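Local coordinates for leucine aminopeptidase (Parabacteroides distasonis, PDB 3TC8), which binds a zinc ion and is probably an M28-family enzyme, either an aminopeptidase that removes residues from peptide N-termini or a glutaminyl cyclase, at residues A32-F37 and D52-E57; V132-E137 and I197-V202; S56-F61 and I151-F156. All blocks are in the same frame, centred on the assembly; numbering follows the deposited sequence. Where two conformers were deposited one is given.

How the contacts relate
The three contacts lie side by side in one alpha/beta domain. Contact 1 joins helix 24-36 to helix 45-60; contacts 2 and 3 seat helix 125-144 and helix 45-60 on the same face of the mixed sheet, against strands 195-200 and 150-156. Their centres lie 12 to 14 Å apart. Contact 1 closes before contact 2 opens, whereas contacts 2 and 3 interlace along the chain, and contacts 1 and 3 share Ser56 and Glu57. Phe155 is the common meeting point, touching Leu54, Val132, Leu135 and Leu136. Distant pieces of sequence thus form one continuous interior; the side chains of Gln34 and Val202 lie about 13 Å from the zinc ion, while contact 3 lies away from it.

Contact 1 of 3, residues A32-F37 and D52-E57; sequences ANQVAF and DYLASE
With CG swung opposite its own backbone nitrogen (chi1 171°), Tyr53 sends its ring out from helix 45-60 toward helix 24-36, where Asn33, turned the other way (chi1 -72°), holds out its amide. The two side chains cross at about a right angle, and amide and ring planes are nearly perpendicular, 87° apart. Asn33 ND2 donates to Tyr53 OH across 2.9 Å, a moderately bent bond whose acceptor is tilted somewhat out of the amide plane. This is the hydrogen bond that joins the two segments.

Nearer the helix, the base of the tyrosine is covered by Phe37. The ring carbon Phe37 CZ comes to 3.6 Å from Tyr53 CB, while Phe37 CE2 lies 4.0 Å from Tyr53 CD2. The rings of Phe37 and Tyr53 meet obliquely, with centroids 5.8 Å apart. Tyr53 is therefore held at both ends, by apolar packing at its root and by an amide at its hydroxyl. An alanine here is likely to leave the Asn33 amide without its acceptor and open a gap beside the Phe37 ring.

Deeper in, Gln34 CG approaches Leu54 CD2 at 4.2 Å. Gln34 NE2 is engaged elsewhere, by Tyr30 O and Gly129 O. The Gln34 side chain lies about 10 Å from that of the zinc ligand Asp127. Helix 125-144 floors this junction of two helices, receiving Gln34 on Val132 and Leu54 on Val132 and Leu136.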
ATOM      1  N   ALA A  32      -7.170  -0.097  12.427  1.00  8.70           N
ATOM      2  CA  ALA A  32      -7.626   0.738  13.536  1.00  9.40           C
ATOM      3  C   ALA A  32      -6.437   1.250  14.371  1.00  9.68           C
ATOM      4  O   ALA A  32      -6.434   2.396  14.829  1.00 10.09           O
ATOM      5  CB  ALA A  32      -8.585  -0.087  14.427  1.00 10.48           C
ATOM      6  N   ASN A  33      -5.437   0.404  14.573  1.00  9.09           N
ATOM      7  CA  ASN A  33      -4.291   0.791  15.391  1.00  9.95           C
ATOM      8  C   ASN A  33      -3.504   1.922  14.735  1.00  9.30           C
ATOM      9  O   ASN A  33      -3.035   2.811  15.432  1.00 11.25           O
ATOM     10  CB  ASN A  33      -3.356  -0.384  15.661  1.00  9.45           C
ATOM     11  CG  ASN A  33      -3.943  -1.395  16.638  1.00  9.50           C
ATOM     12  OD1 ASN A  33      -4.957  -1.143  17.299  1.00 10.50           O
ATOM     13  ND2 ASN A  33      -3.322  -2.574  16.702  1.00 11.40           N
ATOM     14  N   GLN A  34      -3.351   1.897  13.420  1.00  8.36           N
ATOM     15  CA  GLN A  34      -2.738   3.008  12.714  1.00  8.16           C
ATOM     16  C   GLN A  34      -3.529   4.305  12.872  1.00  8.02           C
ATOM     17  O   GLN A  34      -2.969   5.364  13.215  1.00  9.39           O
ATOM     18  CB  GLN A  34      -2.574   2.680  11.237  1.00  8.31           C
ATOM     19  CG  GLN A  34      -1.566   1.559  10.957  1.00  8.31           C
ATOM     20  CD  GLN A  34      -1.721   1.126   9.539  1.00  8.09           C
ATOM     21  OE1 GLN A  34      -1.240   1.808   8.616  1.00  8.48           O
ATOM     22  NE2 GLN A  34      -2.446   0.038   9.339  1.00  8.68           N
ATOM     23  N   VAL A  35      -4.812   4.222  12.635  1.00  8.06           N
ATOM     24  CA  VAL A  35      -5.670   5.390  12.664  1.00  9.20           C
ATOM     25  C   VAL A  35      -5.687   6.008  14.070  1.00  9.68           C
ATOM     26  O   VAL A  35      -5.811   7.219  14.215  1.00 10.35           O
ATOM     27  CB  VAL A  35      -7.073   5.046  12.113  1.00  9.77           C
ATOM     28  CG1 VAL A  35      -8.043   6.199  12.346  1.00 11.76           C
ATOM     29  CG2 VAL A  35      -6.954   4.729  10.612  1.00 11.36           C
ATOM     30  N   ALA A  36      -5.607   5.162  15.090  1.00 10.16           N
ATOM     31  CA  ALA A  36      -5.649   5.618  16.480  1.00 10.22           C
ATOM     32  C   ALA A  36      -4.545   6.593  16.820  1.00 10.24           C
ATOM     33  O   ALA A  36      -4.703   7.372  17.758  1.00 11.47           O
ATOM     34  CB  ALA A  36      -5.680   4.420  17.395  1.00 11.95           C
ATOM     35  N   PHE A  37      -3.407   6.555  16.116  1.00  9.89           N
ATOM     36  CA  PHE A  37      -2.340   7.493  16.378  1.00 10.06           C
ATOM     37  C   PHE A  37      -2.698   8.917  16.017  1.00 10.29           C
ATOM     38  O   PHE A  37      -2.051   9.859  16.496  1.00 11.84           O
ATOM     39  CB  PHE A  37      -1.065   7.097  15.648  1.00  9.99           C
ATOM     40  CG  PHE A  37      -0.385   5.875  16.196  1.00 10.53           C
ATOM     41  CD1 PHE A  37       0.347   5.934  17.365  1.00 11.74           C
ATOM     42  CD2 PHE A  37      -0.510   4.649  15.586  1.00 10.97           C
ATOM     43  CE1 PHE A  37       0.960   4.806  17.898  1.00 12.44           C
ATOM     44  CE2 PHE A  37       0.096   3.513  16.127  1.00 11.42           C
ATOM     45  CZ  PHE A  37       0.820   3.604  17.281  1.00 11.49           C
ATOM     46  N   ASP A  52       7.190   3.754  14.506  1.00  8.74           N
ATOM     47  CA  ASP A  52       7.795   2.897  15.519  1.00  9.94           C
ATOM     48  C   ASP A  52       6.981   1.628  15.786  1.00  8.94           C
ATOM     49  O   ASP A  52       7.528   0.533  15.916  1.00 10.31           O
ATOM     50  CB  ASP A  52       7.993   3.653  16.844  1.00 10.76           C
ATOM     51  CG  ASP A  52       9.064   4.723  16.820  1.00 13.47           C
ATOM     52  OD1 ASP A  52       9.738   4.921  15.809  1.00 14.37           O
ATOM     53  OD2 ASP A  52       9.229   5.348  17.894  1.00 18.69           O
ATOM     54  N   TYR A  53       5.665   1.780  15.842  1.00  8.44           N
ATOM     55  CA  TYR A  53       4.747   0.664  16.005  1.00  9.38           C
ATOM     56  C   TYR A  53       4.824  -0.324  14.837  1.00  8.75           C
ATOM     57  O   TYR A  53       4.926  -1.533  15.050  1.00  9.55           O
ATOM     58  CB  TYR A  53       3.331   1.227  16.166  1.00  9.09           C
ATOM     59  CG  TYR A  53       2.262   0.156  16.129  1.00  8.28           C
ATOM     60  CD1 TYR A  53       2.027  -0.686  17.190  1.00  9.72           C
ATOM     61  CD2 TYR A  53       1.537  -0.044  14.987  1.00  9.43           C
ATOM     62  CE1 TYR A  53       1.090  -1.697  17.133  1.00  9.44           C
ATOM     63  CE2 TYR A  53       0.572  -1.088  14.885  1.00 10.99           C
ATOM     64  CZ  TYR A  53       0.414  -1.940  15.977  1.00  9.72           C
ATOM     65  OH  TYR A  53      -0.502  -2.958  15.940  1.00 11.49           O
ATOM     66  N   LEU A  54       4.835   0.177  13.610  1.00  8.36           N
ATOM     67  CA  LEU A  54       4.909  -0.693  12.454  1.00  8.52           C
ATOM     68  C   LEU A  54       6.215  -1.474  12.423  1.00  8.82           C
ATOM     69  O   LEU A  54       6.236  -2.672  12.136  1.00  8.66           O
ATOM     70  CB  LEU A  54       4.762   0.133  11.157  1.00  8.72           C
ATOM     71  CG  LEU A  54       3.409   0.791  10.962  1.00  8.46           C
ATOM     72  CD1 LEU A  54       3.425   1.678   9.722  1.00 10.57           C
ATOM     73  CD2 LEU A  54       2.268  -0.231  10.906  1.00  9.14           C
ATOM     74  N   ALA A  55       7.320  -0.801  12.726  1.00  8.41           N
ATOM     75  CA  ALA A  55       8.614  -1.461  12.764  1.00  9.58           C
ATOM     76  C   ALA A  55       8.640  -2.586  13.797  1.00  9.82           C
ATOM     77  O   ALA A  55       9.174  -3.674  13.565  1.00  9.71           O
ATOM     78  CB  ALA A  55       9.735  -0.482  13.012  1.00 10.58           C
ATOM     79  N   SER A  56       8.107  -2.305  14.988  1.00  9.43           N
ATOM     80  CA  SER A  56       8.088  -3.312  16.045  1.00  9.42           C
ATOM     81  C   SER A  56       7.186  -4.494  15.725  1.00  9.26           C
ATOM     82  O   SER A  56       7.498  -5.620  16.137  1.00  9.52           O
ATOM     83  CB  SER A  56       7.818  -2.695  17.420  1.00 11.33           C
ATOM     84  OG  SER A  56       6.535  -2.239  17.522  1.00 12.58           O
ATOM     85  N   GLU A  57       6.100  -4.252  15.025  1.00  9.22           N
ATOM     86  CA  GLU A  57       5.217  -5.295  14.684  0.50  9.93           C
ATOM     87  C   GLU A  57       5.933  -6.279  13.663  1.00  9.70           C
ATOM     88  O   GLU A  57       5.954  -7.498  13.842  1.00 10.49           O
ATOM     89  CB  GLU A  57       3.890  -4.643  14.234  0.50  9.73           C
ATOM     90  CG  GLU A  57       2.779  -5.615  14.269  0.50  8.49           C
ATOM     91  CD  GLU A  57       2.261  -5.980  15.699  0.50  9.02           C
ATOM     92  OE1 GLU A  57       1.577  -7.030  15.816  0.50 10.79           O
ATOM     93  OE2 GLU A  57       2.542  -5.244  16.695  0.50  9.81           O
TER

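Contact 2 of 3, residues V132-E137 and I197-V202; sequences VGALLE and ILLDMV
Ala134 and Leu135 pack onto Leu199 and Val202, and the same turn of helix 125-144 carries a firmly gripped carboxylate in Glu137. Its OE1 is held by Arg140 NE and Ser26 OG, and its OE2 by Gln141 NE2 and the backbone N of Asn23. Four partners, two on each oxygen, should hold the carboxylate in one rotation, and Arg140, outside both segments, would be expected to offset much of its buried charge. On the strand side, Val202 N is bonded to Ser130 OG, so the same helix also ties down the backbone that follows the strand.

The contact itself centres on one methyl group. Leu199 points from strand 195-200 toward the helix and is stretched out, CD1 lying opposite its CA (chi2 -177°), which carries that methyl into the angle between two helix residues. Leu199 CD1 stands 3.7 Å from Leu135 CD2 and 3.8 Å from Ala134 CB. The two leucines cross obliquely, and Leu135 CG also comes within 4.0 Å of Leu199 CD1. Past the strand, Met201, a selenomethionine with left-handed backbone angles, turns the chain, and Val202 faces the helix again, its CG2 reaching Ala134 CB at 4.4 Å.

Leu135 also rests on Leu99 and Ala101, so the helix lies over the neighbouring strands 96-102 and 195-200; Leu199 in turn touches Ile265. No hydrogen bond links the two segments: their attraction is purely apolar and depends on the fit of buried methyl groups.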
ATOM      1  N   VAL A 132      -1.495  -1.290   4.562  1.00  7.21           N
ATOM      2  CA  VAL A 132      -0.538  -1.626   5.618  1.00  7.37           C
ATOM      3  C   VAL A 132      -1.135  -2.671   6.570  1.00  6.80           C
ATOM      4  O   VAL A 132      -0.460  -3.594   6.972  1.00  7.75           O
ATOM      5  CB  VAL A 132      -0.129  -0.366   6.406  1.00  7.32           C
ATOM      6  CG1 VAL A 132       0.685  -0.683   7.612  1.00  8.73           C
ATOM      7  CG2 VAL A 132       0.630   0.597   5.464  1.00  8.94           C
ATOM      8  N   GLY A 133      -2.422  -2.528   6.906  1.00  7.38           N
ATOM      9  CA  GLY A 133      -3.037  -3.499   7.822  1.00  8.18           C
ATOM     10  C   GLY A 133      -3.155  -4.880   7.199  1.00  7.59           C
ATOM     11  O   GLY A 133      -2.914  -5.885   7.880  1.00  7.87           O
ATOM     12  N   ALA A 134      -3.507  -4.942   5.915  1.00  7.63           N
ATOM     13  CA  ALA A 134      -3.528  -6.205   5.200  1.00  7.82           C
ATOM     14  C   ALA A 134      -2.131  -6.819   5.172  1.00  7.18           C
ATOM     15  O   ALA A 134      -1.954  -8.026   5.402  1.00  7.61           O
ATOM     16  CB  ALA A 134      -4.109  -6.076   3.830  1.00  8.58           C
ATOM     17  N   LEU A 135      -1.115  -6.010   4.869  1.00  7.22           N
ATOM     18  CA  LEU A 135       0.247  -6.516   4.837  1.00  7.46           C
ATOM     19  C   LEU A 135       0.753  -6.937   6.202  1.00  7.56           C
ATOM     20  O   LEU A 135       1.520  -7.906   6.288  1.00  7.66           O
ATOM     21  CB  LEU A 135       1.203  -5.504   4.223  1.00  7.77           C
ATOM     22  CG  LEU A 135       1.070  -5.303   2.715  1.00  8.29           C
ATOM     23  CD1 LEU A 135       2.101  -4.321   2.185  1.00 11.03           C
ATOM     24  CD2 LEU A 135       1.144  -6.607   1.908  1.00 10.70           C
ATOM     25  N   LEU A 136       0.372  -6.269   7.284  1.00  7.13           N
ATOM     26  CA  LEU A 136       0.735  -6.713   8.595  1.00  7.85           C
ATOM     27  C   LEU A 136       0.166  -8.085   8.884  1.00  7.16           C
ATOM     28  O   LEU A 136       0.868  -8.929   9.439  1.00  7.84           O
ATOM     29  CB  LEU A 136       0.317  -5.728   9.703  1.00  8.18           C
ATOM     30  CG  LEU A 136       1.138  -4.430   9.776  1.00  8.89           C
ATOM     31  CD1 LEU A 136       0.398  -3.449  10.699  1.00 10.34           C
ATOM     32  CD2 LEU A 136       2.558  -4.705  10.334  1.00  9.47           C
ATOM     33  N   GLU A 137      -1.084  -8.322   8.533  1.00  7.11           N
ATOM     34  CA  GLU A 137      -1.669  -9.633   8.762  1.00  8.02           C
ATOM     35  C   GLU A 137      -1.022 -10.705   7.894  1.00  7.76           C
ATOM     36  O   GLU A 137      -0.753 -11.823   8.347  1.00  8.43           O
ATOM     37  CB  GLU A 137      -3.167  -9.560   8.579  1.00  8.49           C
ATOM     38  CG  GLU A 137      -3.879 -10.898   8.658  1.00  8.92           C
ATOM     39  CD  GLU A 137      -3.659 -11.669   9.948  1.00  9.10           C
ATOM     40  OE1 GLU A 137      -3.250 -11.070  10.973  1.00  9.54           O
ATOM     41  OE2 GLU A 137      -3.969 -12.901   9.976  1.00 10.41           O
ATOM     42  N   ILE A 197       3.680  -6.680  -5.579  1.00  7.48           N
ATOM     43  CA  ILE A 197       2.257  -6.415  -5.430  1.00  7.72           C
ATOM     44  C   ILE A 197       2.092  -5.254  -4.452  1.00  6.93           C
ATOM     45  O   ILE A 197       2.521  -5.346  -3.295  1.00  7.55           O
ATOM     46  CB  ILE A 197       1.440  -7.608  -4.920  1.00  7.47           C
ATOM     47  CG1 ILE A 197       1.589  -8.816  -5.879  1.00  8.66           C
ATOM     48  CG2 ILE A 197      -0.013  -7.219  -4.751  1.00  9.23           C
ATOM     49  CD1 ILE A 197       0.951 -10.084  -5.289  1.00 10.62           C
ATOM     50  N   LEU A 198       1.504  -4.160  -4.925  1.00  7.47           N
ATOM     51  CA  LEU A 198       1.095  -3.014  -4.132  1.00  7.08           C
ATOM     52  C   LEU A 198      -0.364  -3.170  -3.734  1.00  6.99           C
ATOM     53  O   LEU A 198      -1.199  -3.454  -4.571  1.00  7.76           O
ATOM     54  CB  LEU A 198       1.273  -1.753  -4.977  1.00  7.45           C
ATOM     55  CG  LEU A 198       0.693  -0.447  -4.429  1.00  7.44           C
ATOM     56  CD1 LEU A 198       1.288  -0.064  -3.078  1.00  8.91           C
ATOM     57  CD2 LEU A 198       0.912   0.671  -5.418  1.00  8.74           C
ATOM     58  N   LEU A 199      -0.666  -2.922  -2.467  1.00  7.05           N
ATOM     59  CA  LEU A 199      -2.020  -2.829  -1.973  1.00  7.38           C
ATOM     60  C   LEU A 199      -2.265  -1.357  -1.639  1.00  7.46           C
ATOM     61  O   LEU A 199      -1.536  -0.785  -0.811  1.00  7.97           O
ATOM     62  CB  LEU A 199      -2.226  -3.660  -0.718  1.00  7.93           C
ATOM     63  CG  LEU A 199      -1.868  -5.161  -0.807  1.00  8.77           C
ATOM     64  CD1 LEU A 199      -2.197  -5.858   0.500  1.00  9.98           C
ATOM     65  CD2 LEU A 199      -2.542  -5.777  -2.002  1.00  9.60           C
ATOM     66  N   ASP A 200      -3.305  -0.788  -2.184  1.00  7.18           N
ATOM     67  CA  ASP A 200      -3.667   0.606  -1.904  1.00  7.91           C
ATOM     68  C   ASP A 200      -5.186   0.717  -1.890  1.00  7.95           C
ATOM     69  O   ASP A 200      -5.799   0.338  -2.873  1.00  9.40           O
ATOM     70  CB  ASP A 200      -3.036   1.513  -2.970  1.00  9.42           C
ATOM     71  CG  ASP A 200      -3.136   2.989  -2.684  1.00 10.46           C
ATOM     72  OD1 ASP A 200      -3.559   3.398  -1.591  1.00 11.31           O
ATOM     73  OD2 ASP A 200      -2.724   3.828  -3.562  1.00 11.01           O
HETATM   74  N   MSE A 201      -5.781   1.180  -0.803  1.00  7.80           N
HETATM   75  CA  MSE A 201      -7.248   1.273  -0.741  1.00  7.72           C
HETATM   76  C   MSE A 201      -7.932  -0.070  -1.007  1.00  7.91           C
HETATM   77  O   MSE A 201      -8.710  -0.223  -1.952  1.00  8.63           O
HETATM   78  CB  MSE A 201      -7.799   2.412  -1.656  1.00  8.23           C
HETATM   79  CG  MSE A 201      -7.303   3.794  -1.216  1.00  9.40           C
HETATM   80 SE   MSE A 201      -8.038   5.239  -2.140  0.75 11.58          SE
HETATM   81  CE  MSE A 201      -9.469   5.465  -1.140  1.00 18.17           C
ATOM     82  N   VAL A 202      -7.570  -1.007  -0.152  1.00  8.12           N
ATOM     83  CA  VAL A 202      -8.056  -2.374  -0.188  1.00  8.51           C
ATOM     84  C   VAL A 202      -8.975  -2.718   0.982  1.00  8.70           C
ATOM     85  O   VAL A 202      -9.197  -3.887   1.268  1.00  9.64           O
ATOM     86  CB  VAL A 202      -6.907  -3.390  -0.295  1.00  8.18           C
ATOM     87  CG1 VAL A 202      -6.177  -3.233  -1.626  1.00  9.25           C
ATOM     88  CG2 VAL A 202      -6.003  -3.321   0.895  1.00  8.87           C
TER

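Contact 3 of 3, residues S56-F61 and I151-F156; sequences SELKRF and IDIIFF
Leu58 and Phe155 come from opposite directions, the leucine from helix 45-60 and the phenylalanine from strand 150-156, in a helix-on-sheet layer of the M28 alpha/beta fold. That strand closes a beta-alpha-beta crossover: it runs parallel to its neighbour 96-102, and helix 125-144 makes the connection between them. Helix 45-60 lies over the same face of the sheet, and Leu58 is the residue by which it touches the strand here.

The leucine divides its two methyl groups between two partners. Leu58 CD1 meets the ring carbon Phe155 CE2 at 3.8 Å, and Leu58 CG follows at 4.1 Å from the same carbon. The approach to the ring is oblique. The other branch, Leu58 CD2, turns to Ile153 CG2 at 4.2 Å, and these two side chains pass each other at a slant. On Ile153 it is the branch opposite the backbone nitrogen that does the touching, CG1 lying instead opposite the carbonyl carbon (chi1 -54°). Ile153 and Phe155, two residues apart on the strand, both face the helix, while Ile154 between them turns to the opposite side of the sheet and meets Trp182 of helix 177-184.

All three touching residues are buried, and no polar bond crosses between the segments, so the packing is plain hydrocarbon, away from the zinc site. Leu58 also rests on Ile85 of strand 79-89, and Ile153 on Leu99 of strand 96-102. As helix 45-60 gives out, Phe61 lies against Phe89, Ala139 and Arg140, and the carbonyl oxygen Glu57 O sits 3.2 Å above the plane of the Phe61 ring, over its centre.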
ATOM      1  N   SER A  56       8.107  -2.305  14.988  1.00  9.43           N
ATOM      2  CA  SER A  56       8.088  -3.312  16.045  1.00  9.42           C
ATOM      3  C   SER A  56       7.186  -4.494  15.725  1.00  9.26           C
ATOM      4  O   SER A  56       7.498  -5.620  16.137  1.00  9.52           O
ATOM      5  CB  SER A  56       7.818  -2.695  17.420  1.00 11.33           C
ATOM      6  OG  SER A  56       6.535  -2.239  17.522  1.00 12.58           O
ATOM      7  N   GLU A  57       6.100  -4.252  15.025  1.00  9.22           N
ATOM      8  CA  GLU A  57       5.217  -5.295  14.684  0.50  9.93           C
ATOM      9  C   GLU A  57       5.933  -6.279  13.663  1.00  9.70           C
ATOM     10  O   GLU A  57       5.954  -7.498  13.842  1.00 10.49           O
ATOM     11  CB  GLU A  57       3.890  -4.643  14.234  0.50  9.73           C
ATOM     12  CG  GLU A  57       2.779  -5.615  14.269  0.50  8.49           C
ATOM     13  CD  GLU A  57       2.261  -5.980  15.699  0.50  9.02           C
ATOM     14  OE1 GLU A  57       1.577  -7.030  15.816  0.50 10.79           O
ATOM     15  OE2 GLU A  57       2.542  -5.244  16.695  0.50  9.81           O
ATOM     16  N   LEU A  58       6.618  -5.711  12.645  1.00  9.67           N
ATOM     17  CA  LEU A  58       7.350  -6.567  11.713  1.00  9.45           C
ATOM     18  C   LEU A  58       8.454  -7.350  12.431  1.00  9.66           C
ATOM     19  O   LEU A  58       8.689  -8.515  12.144  1.00 10.61           O
ATOM     20  CB  LEU A  58       7.927  -5.743  10.550  1.00  9.56           C
ATOM     21  CG  LEU A  58       6.908  -5.169   9.581  1.00  9.71           C
ATOM     22  CD1 LEU A  58       7.668  -4.222   8.635  1.00 11.48           C
ATOM     23  CD2 LEU A  58       6.140  -6.230   8.821  1.00 11.49           C
ATOM     24  N   LYS A  59       9.124  -6.731  13.388  1.00  9.44           N
ATOM     25  CA  LYS A  59      10.155  -7.435  14.083  0.50  9.93           C
ATOM     26  C   LYS A  59       9.591  -8.601  14.892  1.00  9.58           C
ATOM     27  O   LYS A  59      10.194  -9.670  14.960  1.00 10.33           O
ATOM     28  CB  LYS A  59      10.891  -6.438  14.959  0.50 10.42           C
ATOM     29  CG  LYS A  59      12.141  -7.010  15.560  0.50 14.29           C
ATOM     30  CD  LYS A  59      13.066  -5.957  16.126  0.50 17.90           C
ATOM     31  CE  LYS A  59      14.291  -6.496  16.910  0.50 21.20           C
ATOM     32  NZ  LYS A  59      15.315  -5.430  17.177  0.50 22.70           N
ATOM     33  N   ARG A  60       8.425  -8.388  15.506  1.00  9.29           N
ATOM     34  CA  ARG A  60       7.836  -9.463  16.309  0.60  9.55           C
ATOM     35  C   ARG A  60       7.471 -10.656  15.444  1.00 10.16           C
ATOM     36  O   ARG A  60       7.559 -11.798  15.907  1.00 11.23           O
ATOM     37  CB  ARG A  60       6.577  -8.934  17.000  0.60 10.39           C
ATOM     38  CG  ARG A  60       5.561  -9.961  17.444  0.60 11.99           C
ATOM     39  CD  ARG A  60       4.353  -9.250  18.065  0.60 10.87           C
ATOM     40  NE  ARG A  60       4.748  -8.355  19.183  0.60 10.33           N
ATOM     41  CZ  ARG A  60       4.512  -7.051  19.247  0.60  8.87           C
ATOM     42  NH1 ARG A  60       3.793  -6.430  18.335  0.60 11.20           N
ATOM     43  NH2 ARG A  60       4.991  -6.372  20.262  0.60  8.22           N
ATOM     44  N   PHE A  61       7.134 -10.455  14.190  1.00  9.67           N
ATOM     45  CA  PHE A  61       6.842 -11.555  13.286  1.00 10.26           C
ATOM     46  C   PHE A  61       8.083 -12.338  12.886  1.00 10.63           C
ATOM     47  O   PHE A  61       7.973 -13.382  12.264  1.00 12.02           O
ATOM     48  CB  PHE A  61       6.167 -11.038  12.014  1.00 10.23           C
ATOM     49  CG  PHE A  61       4.917 -10.233  12.222  1.00  9.89           C
ATOM     50  CD1 PHE A  61       4.085 -10.373  13.342  1.00 10.48           C
ATOM     51  CD2 PHE A  61       4.578  -9.251  11.309  1.00 10.25           C
ATOM     52  CE1 PHE A  61       2.935  -9.606  13.470  1.00 10.80           C
ATOM     53  CE2 PHE A  61       3.430  -8.501  11.432  1.00 10.87           C
ATOM     54  CZ  PHE A  61       2.623  -8.664  12.522  1.00 10.88           C
ATOM     55  N   ILE A 151      10.227 -13.019   1.129  1.00 10.04           N
ATOM     56  CA  ILE A 151       9.223 -11.970   1.041  1.00  8.79           C
ATOM     57  C   ILE A 151       9.765 -10.733   1.675  1.00  9.01           C
ATOM     58  O   ILE A 151      10.268 -10.758   2.810  1.00 10.47           O
ATOM     59  CB  ILE A 151       7.919 -12.347   1.805  1.00  9.90           C
ATOM     60  CG1 ILE A 151       7.321 -13.673   1.272  1.00 11.00           C
ATOM     61  CG2 ILE A 151       6.922 -11.211   1.698  1.00 11.02           C
ATOM     62  CD1 ILE A 151       6.793 -13.661  -0.142  1.00 12.91           C
ATOM     63  N   ASP A 152       9.662  -9.608   0.974  1.00  8.45           N
ATOM     64  CA  ASP A 152       9.950  -8.295   1.552  1.00  8.77           C
ATOM     65  C   ASP A 152       8.636  -7.533   1.644  1.00  8.30           C
ATOM     66  O   ASP A 152       7.936  -7.412   0.658  1.00 10.10           O
ATOM     67  CB  ASP A 152      10.960  -7.537   0.700  1.00  9.10           C
ATOM     68  CG  ASP A 152      12.220  -8.343   0.526  1.00 10.07           C
ATOM     69  OD1 ASP A 152      12.897  -8.566   1.553  1.00 10.85           O
ATOM     70  OD2 ASP A 152      12.480  -8.797  -0.626  1.00 10.55           O
ATOM     71  N   ILE A 153       8.338  -7.076   2.846  1.00  8.02           N
ATOM     72  CA  ILE A 153       7.187  -6.213   3.122  1.00  8.30           C
ATOM     73  C   ILE A 153       7.758  -4.800   3.194  1.00  8.30           C
ATOM     74  O   ILE A 153       8.623  -4.565   4.058  1.00  9.24           O
ATOM     75  CB  ILE A 153       6.522  -6.577   4.442  1.00  8.82           C
ATOM     76  CG1 ILE A 153       6.127  -8.054   4.569  1.00 10.60           C
ATOM     77  CG2 ILE A 153       5.415  -5.618   4.763  1.00  9.59           C
ATOM     78  CD1 ILE A 153       5.018  -8.457   3.677  1.00 11.51           C
ATOM     79  N   ILE A 154       7.267  -3.896   2.397  1.00  7.06           N
ATOM     80  CA  ILE A 154       7.724  -2.498   2.466  1.00  7.63           C
ATOM     81  C   ILE A 154       6.544  -1.552   2.651  1.00  6.83           C
ATOM     82  O   ILE A 154       5.603  -1.564   1.895  1.00  7.42           O
ATOM     83  CB  ILE A 154       8.598  -2.031   1.287  1.00  8.01           C
ATOM     84  CG1 ILE A 154       9.775  -2.997   1.116  1.00  9.02           C
ATOM     85  CG2 ILE A 154       9.035  -0.582   1.543  1.00  9.57           C
ATOM     86  CD1 ILE A 154      10.820  -2.567   0.056  1.00 11.26           C
ATOM     87  N   PHE A 155       6.679  -0.746   3.726  1.00  7.31           N
ATOM     88  CA  PHE A 155       5.793   0.372   3.955  1.00  7.34           C
ATOM     89  C   PHE A 155       6.539   1.648   3.507  1.00  7.26           C
ATOM     90  O   PHE A 155       7.486   2.073   4.150  1.00  7.95           O
ATOM     91  CB  PHE A 155       5.365   0.452   5.407  1.00  7.82           C
ATOM     92  CG  PHE A 155       4.780  -0.841   5.965  1.00  8.04           C
ATOM     93  CD1 PHE A 155       3.977  -1.668   5.206  1.00  7.86           C
ATOM     94  CD2 PHE A 155       5.051  -1.179   7.274  1.00  8.65           C
ATOM     95  CE1 PHE A 155       3.467  -2.832   5.777  1.00  9.00           C
ATOM     96  CE2 PHE A 155       4.501  -2.345   7.853  1.00  8.80           C
ATOM     97  CZ  PHE A 155       3.710  -3.151   7.057  1.00  9.23           C
ATOM     98  N   PHE A 156       6.079   2.195   2.391  1.00  7.43           N
ATOM     99  CA  PHE A 156       6.683   3.401   1.811  1.00  7.51           C
ATOM    100  C   PHE A 156       6.032   4.654   2.396  1.00  7.16           C
ATOM    101  O   PHE A 156       4.838   4.735   2.571  1.00  7.40           O
ATOM    102  CB  PHE A 156       6.531   3.388   0.291  1.00  8.07           C
ATOM    103  CG  PHE A 156       7.418   2.395  -0.393  1.00  7.95           C
ATOM    104  CD1 PHE A 156       8.773   2.563  -0.427  1.00  8.08           C
ATOM    105  CD2 PHE A 156       6.885   1.300  -1.076  1.00  8.24           C
ATOM    106  CE1 PHE A 156       9.585   1.682  -1.075  1.00  8.87           C
ATOM    107  CE2 PHE A 156       7.736   0.414  -1.730  1.00  8.66           C
ATOM    108  CZ  PHE A 156       9.073   0.625  -1.762  1.00  8.83           C
TER